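Side-chain contacts in methylxanthine N1-demethylase NdmA (Pseudomonas putida, PDB 6ICN), which catalyses the N1-demethylation of caffeine to theobromine and formaldehyde as a Rieske non-heme iron oxygenase, opening the bacterial degradation of caffeine: residues Lys330-Ile333 and Gln334-Trp338; Glu180-Trp183 and Glu184-Asp188; Ala160-Pro163 and Arg164-Ile167; Ile297-Asn300 and Asp301-Ala305. One frame throughout, in Å; residues are numbered along the deposited sequence.

Contact 1 of 4, residues Lys330-Ile333 and Gln334-Trp338; sequences KVSI and QYRKW
Arg336 lies along the helix surface over Ser332, one turn earlier, and shows how a long side chain can run across its own helix to charges on neighbouring elements. Its backbone N bonds Ser332 O at 3.0 Å, almost straight at 170°. CB then passes the same oxygen, and CG comes closer, 3.2 Å from Ser332 O, because chi1 (-67°) sets CG beside the backbone N. From there the chain is extended. CD skirts Ser332 OG at 4.0 Å, and that hydroxyl ends over one face of the guanidinium, with Arg336 NE 3.5 Å from Ser332 OG. The charged end is spent beyond this turn: NE forms a salt bridge with Glu184 and NH2 another with Glu323, while Ser332 OG probably hydrogen-bonds Glu184, and bonds Arg83 of the second subunit. A leucine in place of Arg336 would probably leave the Glu184 and Glu323 carboxylates without this positive mate and strip Ser332 of the flat group beneath its hydroxyl. Nearby, Gln334 CG packs 4.0 Å from Lys330 CG. Around the turn, Val331 and Tyr335 rest on Trp183 of helix 179-186, and Val331 and Gln334 meet strand 219-225.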
loop_
_atom_site.group_PDB
_atom_site.type_symbol
_atom_site.label_atom_id
_atom_site.label_comp_id
_atom_site.label_asym_id
_atom_site.label_seq_id
_atom_site.Cartn_x
_atom_site.Cartn_y
_atom_site.Cartn_z
ATOM N N LYS A 330 -0.364 34.133 30.803
ATOM C CA LYS A 330 0.289 34.058 32.116
ATOM C C LYS A 330 0.789 32.654 32.452
ATOM O O LYS A 330 1.935 32.485 32.879
ATOM C CB LYS A 330 -0.653 34.524 33.219
ATOM C CG LYS A 330 0.074 34.478 34.583
ATOM C CD LYS A 330 -0.776 34.945 35.724
ATOM C CE LYS A 330 0.014 34.846 37.027
ATOM N NZ LYS A 330 -0.821 35.323 38.151
ATOM N N VAL A 331 -0.058 31.635 32.267
ATOM C CA VAL A 331 0.348 30.276 32.630
ATOM C C VAL A 331 1.592 29.862 31.849
ATOM O O VAL A 331 2.571 29.362 32.422
ATOM C CB VAL A 331 -0.820 29.295 32.429
ATOM C CG1 VAL A 331 -0.341 27.864 32.611
ATOM C CG2 VAL A 331 -1.978 29.598 33.407
ATOM N N SER A 332 1.581 30.072 30.526
ATOM C CA SER A 332 2.748 29.778 29.695
ATOM C C SER A 332 3.993 30.544 30.148
ATOM O O SER A 332 5.105 29.993 30.221
ATOM C CB SER A 332 2.419 30.130 28.243
ATOM O OG SER A 332 3.596 30.149 27.484
ATOM N N ILE A 333 3.832 31.838 30.420
ATOM C CA ILE A 333 4.969 32.663 30.810
ATOM C C ILE A 333 5.575 32.151 32.108
ATOM O O ILE A 333 6.796 31.998 32.219
ATOM C CB ILE A 333 4.534 34.134 30.949
ATOM C CG1 ILE A 333 4.094 34.695 29.595
ATOM C CG2 ILE A 333 5.675 34.966 31.502
ATOM C CD1 ILE A 333 3.281 35.991 29.726
ATOM N N GLN A 334 4.722 31.856 33.089
ATOM C CA GLN A 334 5.207 31.417 34.394
ATOM C C GLN A 334 5.826 30.028 34.308
ATOM O O GLN A 334 6.831 29.748 34.971
ATOM C CB GLN A 334 4.066 31.459 35.405
ATOM C CG GLN A 334 3.554 32.892 35.693
ATOM C CD GLN A 334 4.676 33.846 36.100
ATOM O OE1 GLN A 334 5.510 33.519 36.947
ATOM N NE2 GLN A 334 4.710 35.026 35.477
ATOM N N TYR A 335 5.240 29.151 33.482
ATOM C CA TYR A 335 5.826 27.837 33.226
ATOM C C TYR A 335 7.237 27.960 32.666
ATOM O O TYR A 335 8.172 27.329 33.164
ATOM C CB TYR A 335 4.924 27.069 32.255
ATOM C CG TYR A 335 5.391 25.674 31.879
ATOM C CD1 TYR A 335 5.400 24.650 32.816
ATOM C CD2 TYR A 335 5.757 25.374 30.568
ATOM C CE1 TYR A 335 5.790 23.360 32.467
ATOM C CE2 TYR A 335 6.144 24.091 30.205
ATOM C CZ TYR A 335 6.158 23.095 31.152
ATOM O OH TYR A 335 6.549 21.825 30.793
ATOM N N ARG A 336 7.409 28.762 31.602
ATOM C CA ARG A 336 8.721 28.923 30.996
ATOM C C ARG A 336 9.725 29.497 31.989
ATOM O O ARG A 336 10.892 29.093 32.001
ATOM C CB ARG A 336 8.603 29.812 29.760
ATOM C CG ARG A 336 7.803 29.154 28.629
ATOM C CD ARG A 336 7.588 30.105 27.446
ATOM N NE ARG A 336 6.881 29.402 26.374
ATOM C CZ ARG A 336 6.802 29.804 25.106
ATOM N NH1 ARG A 336 7.387 30.931 24.700
ATOM N NH2 ARG A 336 6.118 29.068 24.239
ATOM N N LYS A 337 9.271 30.428 32.833
ATOM C CA LYS A 337 10.135 31.032 33.843
ATOM C C LYS A 337 10.635 29.991 34.840
ATOM O O LYS A 337 11.834 29.940 35.152
ATOM C CB LYS A 337 9.372 32.141 34.569
ATOM C CG LYS A 337 10.181 32.825 35.679
ATOM C CD LYS A 337 9.376 33.964 36.270
ATOM C CE LYS A 337 10.080 34.543 37.488
ATOM N NZ LYS A 337 9.313 35.700 38.021
ATOM N N TRP A 338 9.726 29.143 35.340
ATOM C CA TRP A 338 10.146 28.118 36.295
ATOM C C TRP A 338 11.083 27.106 35.644
ATOM O O TRP A 338 12.100 26.725 36.233
ATOM C CB TRP A 338 8.930 27.421 36.902
ATOM C CG TRP A 338 9.231 26.685 38.200
ATOM C CD1 TRP A 338 10.443 26.526 38.807
ATOM C CD2 TRP A 338 8.276 26.026 39.029
ATOM N NE1 TRP A 338 10.299 25.811 39.986
ATOM C CE2 TRP A 338 8.975 25.499 40.145
ATOM C CE3 TRP A 338 6.893 25.852 38.953
ATOM C CZ2 TRP A 338 8.331 24.780 41.149
ATOM C CZ3 TRP A 338 6.248 25.152 39.948
ATOM C CH2 TRP A 338 6.973 24.617 41.043
#

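Contact 2 of 4, residues Glu180-Trp183 and Glu184-Asp188; sequences ERRW and ENFTD. With CFF (caffeine), chain F.
Arg182 meets Asn185, and Trp183 meets Thr187, in the final turn of helix 179-186, where the helix ends beside the caffeine pocket and the metal centre. A bend in the Arg182 chain (chi2 -85°) turns its guanidinium forward, toward the end of the helix. NH1 then donates to Asn185 OD1 at 2.9 Å, in the carbonyl plane and on a lone pair, with the guanidinium and amide planes only 21° apart. Phe186 stands nearly upright to the same guanidinium: CD2 lies over its face, while Arg182 NH2 comes to the edge of the ring. Caffeine C10, the N1-methyl carbon, sits 3.5 Å above the Phe186 ring plane, over its centre. At the helix end, Thr187 CG2 makes a CH-pi contact with Trp183, 4.0 Å from the centroid of the six-membered ring, and Thr187 N bonds Trp183 O at 3.2 Å. On the far flank a water joins Arg181 NH1 to Glu184 OE1; Arg181 also bonds Pro316 O, while Glu184 is also paired with Arg336. The chemistry implied is second-shell. Held by Arg182, the Asn185 amide gives ND2 to the metal ligand Asp307 and to Tyr101 of the second subunit. Just beyond, Asp188 bonds cluster ligand His102 of that subunit and the backbone of metal ligand His191, consistent with the electron route between subunits in Rieske oxygenases.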
loop_
_atom_site.group_PDB
_atom_site.type_symbol
_atom_site.label_atom_id
_atom_site.label_comp_id
_atom_site.label_asym_id
_atom_site.label_seq_id
_atom_site.Cartn_x
_atom_site.Cartn_y
_atom_site.Cartn_z
ATOM N N GLU A 180 7.316 20.244 26.450
ATOM C CA GLU A 180 7.013 21.623 26.836
ATOM C C GLU A 180 5.851 22.197 26.019
ATOM O O GLU A 180 4.932 22.813 26.576
ATOM C CB GLU A 180 8.269 22.494 26.680
ATOM C CG GLU A 180 9.431 22.117 27.613
ATOM C CD GLU A 180 10.362 21.008 27.062
ATOM O OE1 GLU A 180 10.099 20.417 25.969
ATOM O OE2 GLU A 180 11.392 20.721 27.728
ATOM N N ARG A 181 5.865 22.008 24.689
ATOM C CA ARG A 181 4.763 22.542 23.895
ATOM C C ARG A 181 3.458 21.816 24.204
ATOM O O ARG A 181 2.383 22.427 24.184
ATOM C CB ARG A 181 5.111 22.465 22.399
ATOM C CG ARG A 181 6.293 23.376 22.028
ATOM C CD ARG A 181 5.891 24.239 20.894
ATOM N NE ARG A 181 6.964 24.941 20.199
ATOM C CZ ARG A 181 7.031 26.272 20.115
ATOM N NH1 ARG A 181 6.132 27.017 20.745
ATOM N NH2 ARG A 181 7.989 26.845 19.401
ATOM N N ARG A 182 3.534 20.515 24.522
ATOM C CA ARG A 182 2.329 19.778 24.880
ATOM C C ARG A 182 1.748 20.287 26.192
ATOM O O ARG A 182 0.532 20.479 26.306
ATOM C CB ARG A 182 2.644 18.276 24.958
ATOM C CG ARG A 182 1.425 17.391 24.704
ATOM C CD ARG A 182 0.605 17.170 25.970
ATOM N NE ARG A 182 -0.737 16.696 25.618
ATOM C CZ ARG A 182 -1.740 17.482 25.233
ATOM N NH1 ARG A 182 -1.561 18.810 25.167
ATOM N NH2 ARG A 182 -2.925 16.953 24.913
ATOM N N TRP A 183 2.610 20.521 27.188
ATOM C CA TRP A 183 2.153 21.049 28.468
ATOM C C TRP A 183 1.443 22.386 28.272
ATOM O O TRP A 183 0.328 22.599 28.768
ATOM C CB TRP A 183 3.346 21.200 29.418
ATOM C CG TRP A 183 2.975 21.506 30.868
ATOM C CD1 TRP A 183 2.936 20.610 31.900
ATOM C CD2 TRP A 183 2.619 22.788 31.435
ATOM N NE1 TRP A 183 2.569 21.249 33.076
ATOM C CE2 TRP A 183 2.379 22.583 32.815
ATOM C CE3 TRP A 183 2.503 24.080 30.917
ATOM C CZ2 TRP A 183 1.991 23.618 33.676
ATOM C CZ3 TRP A 183 2.123 25.122 31.779
ATOM C CH2 TRP A 183 1.877 24.880 33.146
ATOM N N GLU A 184 2.066 23.292 27.509
ATOM C CA GLU A 184 1.457 24.599 27.295
ATOM C C GLU A 184 0.136 24.480 26.545
ATOM O O GLU A 184 -0.820 25.207 26.842
ATOM C CB GLU A 184 2.439 25.513 26.557
ATOM C CG GLU A 184 3.699 25.750 27.362
ATOM C CD GLU A 184 4.589 26.816 26.779
ATOM O OE1 GLU A 184 4.083 27.622 25.968
ATOM O OE2 GLU A 184 5.795 26.824 27.107
ATOM N N ASN A 185 0.039 23.542 25.595
ATOM C CA ASN A 185 -1.233 23.329 24.910
ATOM C C ASN A 185 -2.324 22.876 25.879
ATOM O O ASN A 185 -3.475 23.313 25.780
ATOM C CB ASN A 185 -1.036 22.308 23.780
ATOM C CG ASN A 185 -2.346 21.883 23.135
ATOM O OD1 ASN A 185 -2.804 20.762 23.345
ATOM N ND2 ASN A 185 -2.971 22.780 22.373
ATOM N N PHE A 186 -1.977 22.032 26.849
ATOM C CA PHE A 186 -2.998 21.492 27.739
ATOM C C PHE A 186 -3.561 22.554 28.677
ATOM O O PHE A 186 -4.751 22.516 29.003
ATOM C CB PHE A 186 -2.422 20.322 28.538
ATOM C CG PHE A 186 -3.468 19.454 29.166
ATOM C CD1 PHE A 186 -3.985 19.771 30.415
ATOM C CD2 PHE A 186 -3.948 18.331 28.504
ATOM C CE1 PHE A 186 -4.968 18.980 31.002
ATOM C CE2 PHE A 186 -4.938 17.537 29.084
ATOM C CZ PHE A 186 -5.438 17.859 30.332
ATOM N N THR A 187 -2.730 23.503 29.108
ATOM C CA THR A 187 -3.115 24.496 30.106
ATOM C C THR A 187 -3.465 25.842 29.494
ATOM O O THR A 187 -3.590 26.828 30.222
ATOM C CB THR A 187 -1.983 24.694 31.123
ATOM O OG1 THR A 187 -0.805 25.135 30.446
ATOM C CG2 THR A 187 -1.670 23.394 31.899
ATOM N N ASP A 188 -3.591 25.914 28.174
ATOM C CA ASP A 188 -3.778 27.179 27.477
ATOM C C ASP A 188 -5.258 27.526 27.436
ATOM O O ASP A 188 -6.045 26.820 26.797
ATOM C CB ASP A 188 -3.203 27.060 26.072
ATOM C CG ASP A 188 -3.286 28.343 25.289
ATOM O OD1 ASP A 188 -4.411 28.793 25.013
ATOM O OD2 ASP A 188 -2.209 28.864 24.915
HETATM N N1 CFF F . -8.006 19.630 27.997
HETATM C C2 CFF F . -9.071 20.137 28.698
HETATM C C10 CFF F . -6.797 20.420 27.852
HETATM C C6 CFF F . -8.070 18.417 27.441
HETATM N N3 CFF F . -10.205 19.404 28.834
HETATM O O11 CFF F . -9.004 21.222 29.189
HETATM C C12 CFF F . -11.345 19.934 29.576
HETATM C C4 CFF F . -10.274 18.175 28.271
HETATM C C5 CFF F . -9.226 17.673 27.589
HETATM N N9 CFF F . -11.255 17.256 28.252
HETATM O O13 CFF F . -7.135 17.977 26.828
HETATM N N7 CFF F . -9.562 16.442 27.160
HETATM C C8 CFF F . -10.811 16.189 27.568
HETATM C C14 CFF F . -8.944 15.371 26.398
HETATM O O HOH W 1 3.942 26.447 22.909
#

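Contact 3 of 4, residues Ala160-Pro163 and Arg164-Ile167; sequences ANDP and RLRI
Asp162 and Arg164, with Pro163 between them, exemplify how a short surface turn can be locked by one carboxylate. The guanidinium meets the acid through two nitrogens. Arg164 NE reaches Asp162 OD1 at 3.1 Å and Arg164 NH2 reaches Asp162 OD2 at 2.9 Å, each on the syn lone pair; both oxygens lie tilted some 30° from the guanidinium plane. A bend at chi3 (-56°) folds the Arg164 chain back for this salt bridge. Asp162 OD1 has a second task, accepting Arg164 N at 3.0 Å from above the carboxylate plane, which makes an Asx turn. Nested with it is a type I beta turn, closed by Leu165 N to Asp162 O at 3.0 Å, with Pro163 at its second position, where the fixed proline phi fits the turn. Leu165 CD1 packs against the carboxylate, 3.6 Å from Asp162 OD2. A valine in place of Asp162 is likely to leave the Arg164 guanidinium a long, weak ion pair to Glu287 instead of its salt bridge, freer to swing, and to rob Arg164 N of its acceptor. The turn leads into strand 166-175, at the margin of the seven-stranded antiparallel sheet: Arg166 pairs through its backbone with Arg286 of strand 277-286, while Leu165 packs on Ala285 of that strand and on Leu263 of strand 263-274.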
loop_
_atom_site.group_PDB
_atom_site.type_symbol
_atom_site.label_atom_id
_atom_site.label_comp_id
_atom_site.label_asym_id
_atom_site.label_seq_id
_atom_site.Cartn_x
_atom_site.Cartn_y
_atom_site.Cartn_z
ATOM N N ALA A 160 -6.311 8.690 42.412
ATOM C CA ALA A 160 -5.850 7.383 42.857
ATOM C C ALA A 160 -6.417 7.080 44.242
ATOM O O ALA A 160 -6.392 7.931 45.135
ATOM C CB ALA A 160 -4.323 7.344 42.878
ATOM N N ASN A 161 -6.988 5.884 44.394
ATOM C CA ASN A 161 -7.504 5.405 45.679
ATOM C C ASN A 161 -8.653 6.267 46.202
ATOM O O ASN A 161 -8.824 6.417 47.414
ATOM C CB ASN A 161 -6.385 5.316 46.723
ATOM C CG ASN A 161 -5.227 4.442 46.262
ATOM O OD1 ASN A 161 -5.425 3.294 45.853
ATOM N ND2 ASN A 161 -4.015 4.993 46.302
ATOM N N ASP A 162 -9.437 6.859 45.298
ATOM C CA ASP A 162 -10.705 7.490 45.657
ATOM C C ASP A 162 -11.806 6.567 45.165
ATOM O O ASP A 162 -12.118 6.557 43.966
ATOM C CB ASP A 162 -10.836 8.886 45.034
ATOM C CG ASP A 162 -12.137 9.604 45.414
ATOM O OD1 ASP A 162 -13.104 8.963 45.881
ATOM O OD2 ASP A 162 -12.196 10.836 45.221
ATOM N N PRO A 163 -12.414 5.757 46.040
ATOM C CA PRO A 163 -13.387 4.756 45.570
ATOM C C PRO A 163 -14.648 5.346 44.960
ATOM O O PRO A 163 -15.447 4.585 44.403
ATOM C CB PRO A 163 -13.713 3.962 46.845
ATOM C CG PRO A 163 -13.439 4.924 47.953
ATOM C CD PRO A 163 -12.258 5.735 47.504
ATOM N N ARG A 164 -14.867 6.658 45.056
ATOM C CA ARG A 164 -16.013 7.269 44.394
ATOM C C ARG A 164 -15.829 7.395 42.886
ATOM O O ARG A 164 -16.792 7.746 42.195
ATOM C CB ARG A 164 -16.288 8.662 44.963
ATOM C CG ARG A 164 -16.558 8.695 46.452
ATOM C CD ARG A 164 -16.639 10.122 46.960
ATOM N NE ARG A 164 -15.433 10.888 46.651
ATOM C CZ ARG A 164 -15.437 12.090 46.084
ATOM N NH1 ARG A 164 -16.589 12.673 45.771
ATOM N NH2 ARG A 164 -14.288 12.721 45.846
ATOM N N LEU A 165 -14.627 7.148 42.366
ATOM C CA LEU A 165 -14.292 7.479 40.983
ATOM C C LEU A 165 -13.879 6.231 40.214
ATOM O O LEU A 165 -13.064 5.439 40.697
ATOM C CB LEU A 165 -13.164 8.504 40.932
ATOM C CG LEU A 165 -13.265 9.754 41.810
ATOM C CD1 LEU A 165 -12.043 10.646 41.612
ATOM C CD2 LEU A 165 -14.558 10.515 41.518
ATOM N N ARG A 166 -14.430 6.075 39.010
ATOM C CA ARG A 166 -14.011 5.040 38.073
ATOM C C ARG A 166 -12.882 5.606 37.214
ATOM O O ARG A 166 -13.035 6.686 36.637
ATOM C CB ARG A 166 -15.193 4.606 37.200
ATOM C CG ARG A 166 -14.838 3.694 36.023
ATOM C CD ARG A 166 -16.082 3.237 35.254
ATOM N NE ARG A 166 -15.745 2.371 34.129
ATOM C CZ ARG A 166 -15.516 1.066 34.235
ATOM N NH1 ARG A 166 -15.598 0.476 35.425
ATOM N NH2 ARG A 166 -15.216 0.345 33.156
ATOM N N ILE A 167 -11.765 4.881 37.136
ATOM C CA ILE A 167 -10.556 5.336 36.443
ATOM C C ILE A 167 -10.406 4.579 35.127
ATOM O O ILE A 167 -10.522 3.351 35.098
ATOM C CB ILE A 167 -9.310 5.132 37.320
ATOM C CG1 ILE A 167 -9.418 5.967 38.601
ATOM C CG2 ILE A 167 -8.043 5.468 36.542
ATOM C CD1 ILE A 167 -8.262 5.752 39.563
#

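Contact 4 of 4, residues Ile297-Asn300 and Asp301-Ala305; sequences IAFN and DLVFA. With CFF (caffeine), chain F.
Between Ile297-Asn300 and Asp301-Ala305 the backbone is regular alpha helix, each carbonyl from Ile297 to Asn300 accepting the N-H four residues on, as Val303 N does to Phe299 O at 3.0 Å and 171°. What distinguishes the turn is how its side chains share out one ligand. Val303 uses its two methyls differently. CG2 presses over a face of the Phe299 ring, a CH-pi contact 4.2 Å from the centroid and 27° off the normal, while CG1, placed anti to the backbone nitrogen (chi1 169°), looks into the pocket and meets caffeine O13 at 3.8 Å. Caffeine C8 in turn comes to the edge of the Phe299 ring. Asn300 reaches the same end of the ligand: its OD1 is 3.0 Å from caffeine C8, close enough to suggest a C-H to oxygen attraction, and its ND2 bonds Gln170, which probably fixes the rotation of the amide. The Phe304 ring lies with one face over Asn300 O, its CG 3.4 Å from that oxygen, and turns CE1 to caffeine C14 at 3.7 Å; Tyr173 stacks on the ring. Away from the pocket, Ile297 CG2 runs alongside Asp301 OD2. Asn300, Val303, Phe304 and, one turn on, the metal ligand Asp307 occupy one side of helix 293-313. With His191 and His196, Asp307 completes the two-histidine, one-carboxylate facial triad typical of Rieske oxygenases, here holding cobalt.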
loop_
_atom_site.group_PDB
_atom_site.type_symbol
_atom_site.label_atom_id
_atom_site.label_comp_id
_atom_site.label_asym_id
_atom_site.label_seq_id
_atom_site.Cartn_x
_atom_site.Cartn_y
_atom_site.Cartn_z
ATOM N N ILE A 297 -13.819 8.308 26.003
ATOM C CA ILE A 297 -12.617 8.063 25.205
ATOM C C ILE A 297 -12.762 8.711 23.839
ATOM O O ILE A 297 -11.833 9.355 23.339
ATOM C CB ILE A 297 -12.338 6.551 25.090
ATOM C CG1 ILE A 297 -11.920 5.988 26.449
ATOM C CG2 ILE A 297 -11.220 6.298 24.051
ATOM C CD1 ILE A 297 -12.003 4.447 26.535
ATOM N N ALA A 298 -13.942 8.584 23.223
ATOM C CA ALA A 298 -14.127 9.183 21.909
ATOM C C ALA A 298 -14.018 10.702 21.985
ATOM O O ALA A 298 -13.422 11.332 21.097
ATOM C CB ALA A 298 -15.480 8.767 21.328
ATOM N N PHE A 299 -14.580 11.303 23.041
ATOM C CA PHE A 299 -14.485 12.748 23.230
ATOM C C PHE A 299 -13.032 13.186 23.432
ATOM O O PHE A 299 -12.565 14.139 22.795
ATOM C CB PHE A 299 -15.338 13.180 24.416
ATOM C CG PHE A 299 -15.338 14.663 24.631
ATOM C CD1 PHE A 299 -16.153 15.479 23.872
ATOM C CD2 PHE A 299 -14.496 15.236 25.565
ATOM C CE1 PHE A 299 -16.142 16.858 24.052
ATOM C CE2 PHE A 299 -14.479 16.609 25.751
ATOM C CZ PHE A 299 -15.302 17.417 24.994
ATOM N N ASN A 300 -12.298 12.496 24.310
ATOM C CA ASN A 300 -10.882 12.837 24.498
ATOM C C ASN A 300 -10.114 12.725 23.186
ATOM O O ASN A 300 -9.300 13.594 22.856
ATOM C CB ASN A 300 -10.244 11.931 25.563
ATOM C CG ASN A 300 -10.846 12.141 26.939
ATOM O OD1 ASN A 300 -11.314 13.229 27.260
ATOM N ND2 ASN A 300 -10.866 11.086 27.746
ATOM N N ASP A 301 -10.359 11.650 22.426
ATOM C CA ASP A 301 -9.662 11.462 21.163
ATOM C C ASP A 301 -9.979 12.587 20.186
ATOM O O ASP A 301 -9.108 13.020 19.418
ATOM C CB ASP A 301 -10.042 10.111 20.556
ATOM C CG ASP A 301 -9.421 8.926 21.296
ATOM O OD1 ASP A 301 -8.552 9.129 22.173
ATOM O OD2 ASP A 301 -9.825 7.790 20.971
ATOM N N LEU A 302 -11.223 13.072 20.200
ATOM C CA LEU A 302 -11.615 14.190 19.338
ATOM C C LEU A 302 -10.857 15.462 19.711
ATOM O O LEU A 302 -10.322 16.160 18.836
ATOM C CB LEU A 302 -13.134 14.402 19.444
ATOM C CG LEU A 302 -13.735 15.633 18.762
ATOM C CD1 LEU A 302 -13.449 15.584 17.261
ATOM C CD2 LEU A 302 -15.236 15.746 19.051
ATOM N N VAL A 303 -10.800 15.765 21.012
ATOM C CA VAL A 303 -10.018 16.903 21.506
ATOM C C VAL A 303 -8.570 16.797 21.042
ATOM O O VAL A 303 -7.998 17.751 20.500
ATOM C CB VAL A 303 -10.109 16.977 23.043
ATOM C CG1 VAL A 303 -9.090 17.989 23.606
ATOM C CG2 VAL A 303 -11.533 17.342 23.485
ATOM N N PHE A 304 -7.961 15.626 21.222
ATOM C CA PHE A 304 -6.566 15.477 20.828
ATOM C C PHE A 304 -6.401 15.628 19.316
ATOM O O PHE A 304 -5.411 16.201 18.851
ATOM C CB PHE A 304 -6.021 14.131 21.308
ATOM C CG PHE A 304 -5.892 14.013 22.825
ATOM C CD1 PHE A 304 -5.677 15.135 23.623
ATOM C CD2 PHE A 304 -5.986 12.763 23.438
ATOM C CE1 PHE A 304 -5.552 15.010 25.030
ATOM C CE2 PHE A 304 -5.863 12.635 24.840
ATOM C CZ PHE A 304 -5.641 13.756 25.627
ATOM N N ALA A 305 -7.359 15.111 18.530
ATOM C CA ALA A 305 -7.268 15.257 17.078
ATOM C C ALA A 305 -7.387 16.713 16.661
ATOM O O ALA A 305 -6.802 17.108 15.644
ATOM C CB ALA A 305 -8.352 14.434 16.374
HETATM N N1 CFF F . -8.006 19.630 27.997
HETATM C C2 CFF F . -9.071 20.137 28.698
HETATM C C10 CFF F . -6.797 20.420 27.852
HETATM C C6 CFF F . -8.070 18.417 27.441
HETATM N N3 CFF F . -10.205 19.404 28.834
HETATM O O11 CFF F . -9.004 21.222 29.189
HETATM C C12 CFF F . -11.345 19.934 29.576
HETATM C C4 CFF F . -10.274 18.175 28.271
HETATM C C5 CFF F . -9.226 17.673 27.589
HETATM N N9 CFF F . -11.255 17.256 28.252
HETATM O O13 CFF F . -7.135 17.977 26.828
HETATM N N7 CFF F . -9.562 16.442 27.160
HETATM C C8 CFF F . -10.811 16.189 27.568
HETATM C C14 CFF F . -8.944 15.371 26.398
#

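Two of the four contacts line the active site and a third backs one of them. Contacts 2 and 4 both touch caffeine from different helices and meet each other where Arg182 NH2 packs 3.3 Å from Phe304 CE1; their centres are 16 Å apart. Both also border the cobalt ion, about 4 Å from the Asn185 side chain and about 5 Å from that of Val303. Contact 1 stands one layer back, its Val331 side chain about 11 Å from caffeine, yet it packs directly on contact 2, with Val331 CG1 3.5 Å from Thr187 OG1. Contacts 1 and 2 both touch the second subunit. Contact 3 is peripheral, its nearest atoms about 8 Å from contact 4.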